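Long-range contact in xylanase inhibitor TL-XI (Triticum aestivum, PDB 3G7M), which inhibits xylanases noncompetitively as a small thaumatin-like protein of wheat, probably as part of plant defence: residues H10-P15 with E29-A34. The protein carries 4 engineered substitutions. Residues are numbered along the deposited sequence; the frame is centred on the assembly and turned at random.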
loop_
_atom_site.group_PDB
_atom_site.type_symbol
_atom_site.label_atom_id
_atom_site.label_comp_id
_atom_site.label_asym_id
_atom_site.label_seq_id
_atom_site.Cartn_x
_atom_site.Cartn_y
_atom_site.Cartn_z
ATOM N N HIS A 10 -13.068 -6.549 7.661
ATOM C CA HIS A 10 -14.477 -6.886 7.441
ATOM C C HIS A 10 -15.219 -5.835 6.580
ATOM O O HIS A 10 -16.432 -5.902 6.400
ATOM C CB HIS A 10 -15.182 -7.015 8.783
ATOM C CG HIS A 10 -14.624 -8.090 9.661
ATOM N ND1 HIS A 10 -14.622 -9.429 9.290
ATOM C CD2 HIS A 10 -14.092 -8.030 10.917
ATOM C CE1 HIS A 10 -14.095 -10.145 10.271
ATOM N NE2 HIS A 10 -13.762 -9.321 11.267
ATOM N N PHE A 11 -14.490 -4.852 6.074
ATOM C CA PHE A 11 -15.064 -3.803 5.246
ATOM C C PHE A 11 -14.265 -3.657 3.963
ATOM O O PHE A 11 -13.124 -4.076 3.880
ATOM C CB PHE A 11 -15.136 -2.459 5.991
ATOM C CG PHE A 11 -13.901 -2.133 6.742
ATOM C CD1 PHE A 11 -13.836 -2.334 8.107
ATOM C CD2 PHE A 11 -12.772 -1.650 6.087
ATOM C CE1 PHE A 11 -12.668 -2.046 8.826
ATOM C CE2 PHE A 11 -11.599 -1.361 6.802
ATOM C CZ PHE A 11 -11.555 -1.562 8.177
ATOM N N THR A 12 -14.881 -3.066 2.953
ATOM C CA THR A 12 -14.211 -2.864 1.688
ATOM C C THR A 12 -13.061 -1.867 1.854
ATOM O O THR A 12 -13.255 -0.792 2.428
ATOM C CB THR A 12 -15.210 -2.343 0.638
ATOM O OG1 THR A 12 -16.440 -3.102 0.734
ATOM C CG2 THR A 12 -14.624 -2.471 -0.774
ATOM N N VAL A 13 -11.870 -2.222 1.377
ATOM C CA VAL A 13 -10.800 -1.226 1.209
ATOM C C VAL A 13 -10.390 -1.005 -0.260
ATOM O O VAL A 13 -10.528 -1.917 -1.107
ATOM C CB VAL A 13 -9.554 -1.523 2.049
ATOM C CG1 VAL A 13 -9.942 -1.923 3.438
ATOM C CG2 VAL A 13 -8.737 -2.561 1.421
ATOM N N TRP A 14 -9.893 0.210 -0.542
ATOM C CA TRP A 14 -9.521 0.638 -1.893
ATOM C C TRP A 14 -8.011 0.874 -1.987
ATOM O O TRP A 14 -7.545 1.989 -1.761
ATOM C CB TRP A 14 -10.295 1.922 -2.262
ATOM C CG TRP A 14 -11.717 1.685 -2.760
ATOM C CD1 TRP A 14 -12.138 1.566 -4.080
ATOM C CD2 TRP A 14 -12.879 1.528 -1.963
ATOM N NE1 TRP A 14 -13.488 1.354 -4.129
ATOM C CE2 TRP A 14 -13.974 1.327 -2.847
ATOM C CE3 TRP A 14 -13.111 1.542 -0.588
ATOM C CZ2 TRP A 14 -15.287 1.135 -2.391
ATOM C CZ3 TRP A 14 -14.429 1.361 -0.127
ATOM C CH2 TRP A 14 -15.500 1.158 -1.033
ATOM N N PRO A 15 -7.236 -0.172 -2.310
ATOM C CA PRO A 15 -5.779 -0.027 -2.340
ATOM C C PRO A 15 -5.336 0.946 -3.423
ATOM O O PRO A 15 -5.975 1.013 -4.464
ATOM C CB PRO A 15 -5.285 -1.446 -2.679
ATOM C CG PRO A 15 -6.382 -2.327 -2.326
ATOM C CD PRO A 15 -7.639 -1.557 -2.593
ATOM N N GLU A 29 -10.906 -1.791 -6.187
ATOM C CA GLU A 29 -11.819 -1.967 -5.088
ATOM C C GLU A 29 -11.599 -3.400 -4.565
ATOM O O GLU A 29 -11.678 -4.382 -5.339
ATOM C CB GLU A 29 -13.258 -1.732 -5.577
ATOM C CG GLU A 29 -14.377 -2.177 -4.615
ATOM C CD GLU A 29 -15.733 -1.872 -5.209
ATOM O OE1 GLU A 29 -15.851 -1.899 -6.466
ATOM O OE2 GLU A 29 -16.679 -1.599 -4.428
ATOM N N LEU A 30 -11.284 -3.524 -3.274
ATOM C CA LEU A 30 -11.140 -4.840 -2.673
ATOM C C LEU A 30 -12.174 -5.146 -1.590
ATOM O O LEU A 30 -12.092 -4.614 -0.490
ATOM C CB LEU A 30 -9.737 -5.053 -2.123
ATOM C CG LEU A 30 -8.629 -5.356 -3.126
ATOM C CD1 LEU A 30 -7.388 -5.740 -2.372
ATOM C CD2 LEU A 30 -8.997 -6.451 -4.123
ATOM N N HIS A 31 -13.134 -6.014 -1.905
ATOM C CA HIS A 31 -14.070 -6.509 -0.914
ATOM C C HIS A 31 -13.346 -7.347 0.127
ATOM O O HIS A 31 -12.275 -7.871 -0.137
ATOM C CB HIS A 31 -15.186 -7.315 -1.585
ATOM C CG HIS A 31 -16.038 -6.495 -2.500
ATOM N ND1 HIS A 31 -15.819 -6.435 -3.865
ATOM C CD2 HIS A 31 -17.092 -5.675 -2.245
ATOM C CE1 HIS A 31 -16.720 -5.635 -4.416
ATOM N NE2 HIS A 31 -17.504 -5.162 -3.456
ATOM N N PRO A 32 -13.926 -7.462 1.329
ATOM C CA PRO A 32 -13.370 -8.347 2.325
ATOM C C PRO A 32 -13.039 -9.709 1.722
ATOM O O PRO A 32 -13.919 -10.390 1.165
ATOM C CB PRO A 32 -14.503 -8.463 3.347
ATOM C CG PRO A 32 -15.164 -7.205 3.288
ATOM C CD PRO A 32 -15.113 -6.765 1.852
ATOM N N GLY A 33 -11.758 -10.059 1.836
ATOM C CA GLY A 33 -11.235 -11.351 1.436
ATOM C C GLY A 33 -10.540 -11.342 0.097
ATOM O O GLY A 33 -9.872 -12.300 -0.259
ATOM N N ALA A 34 -10.689 -10.252 -0.644
ATOM C CA ALA A 34 -10.163 -10.171 -2.001
ATOM C C ALA A 34 -8.736 -9.653 -2.062
ATOM O O ALA A 34 -8.302 -8.890 -1.204
ATOM C CB ALA A 34 -11.064 -9.323 -2.858
#
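L30 and V13 face each other as an antiparallel hydrogen-bonded pair, and both main-chain bonds of this contact belong to them. V13 N donates to L30 O at 3.0 Å, and L30 N returns a bond to V13 O at 2.8 Å. L30 also lends its side chain: with CG set anti to its own carbonyl carbon (chi1 -77°), the branch reaches P15, and CD1 rests 3.6 Å from CG of the proline ring, the two side chains crossing at about a right angle. An apolar branched residue suits this buried place, beside I5 of strand 3-7, which P15 touches. The single bridge ties the loop after strand 26-27 to the start of strand 13-19, which belongs to the large antiparallel sheet of this thaumatin-family fold; strand 35-38, into which the loop leads, belongs to the other large sheet. E29 runs alongside W14: CB lies 3.4 Å from NE1 of the indole, and the chain, extended beyond CG, carries the carboxylate on alongside the ring, its plane turned 23° from the indole. The aliphatic part of E29 thus lies along the indole while the acid group can stay at the exposed surface. T12 CG2, anti to the backbone N, lies 3.7 Å above one face of the same indole, toward its rim, and 3.3 Å from L30 O; this methyl branch serves both ring and loop backbone, while OG1 lies on the H31 and P32 side. Replacing W14 with an alanine would probably leave the T12 methyl without the ring face under it and the E29 methylenes without their neighbour, freeing the glutamate chain to turn. Farther along, P32 sets CG 3.6 Å from H10 C; its ring lies against the backbone of 10-12 and suits the second position of the type II turn from H31 to A34.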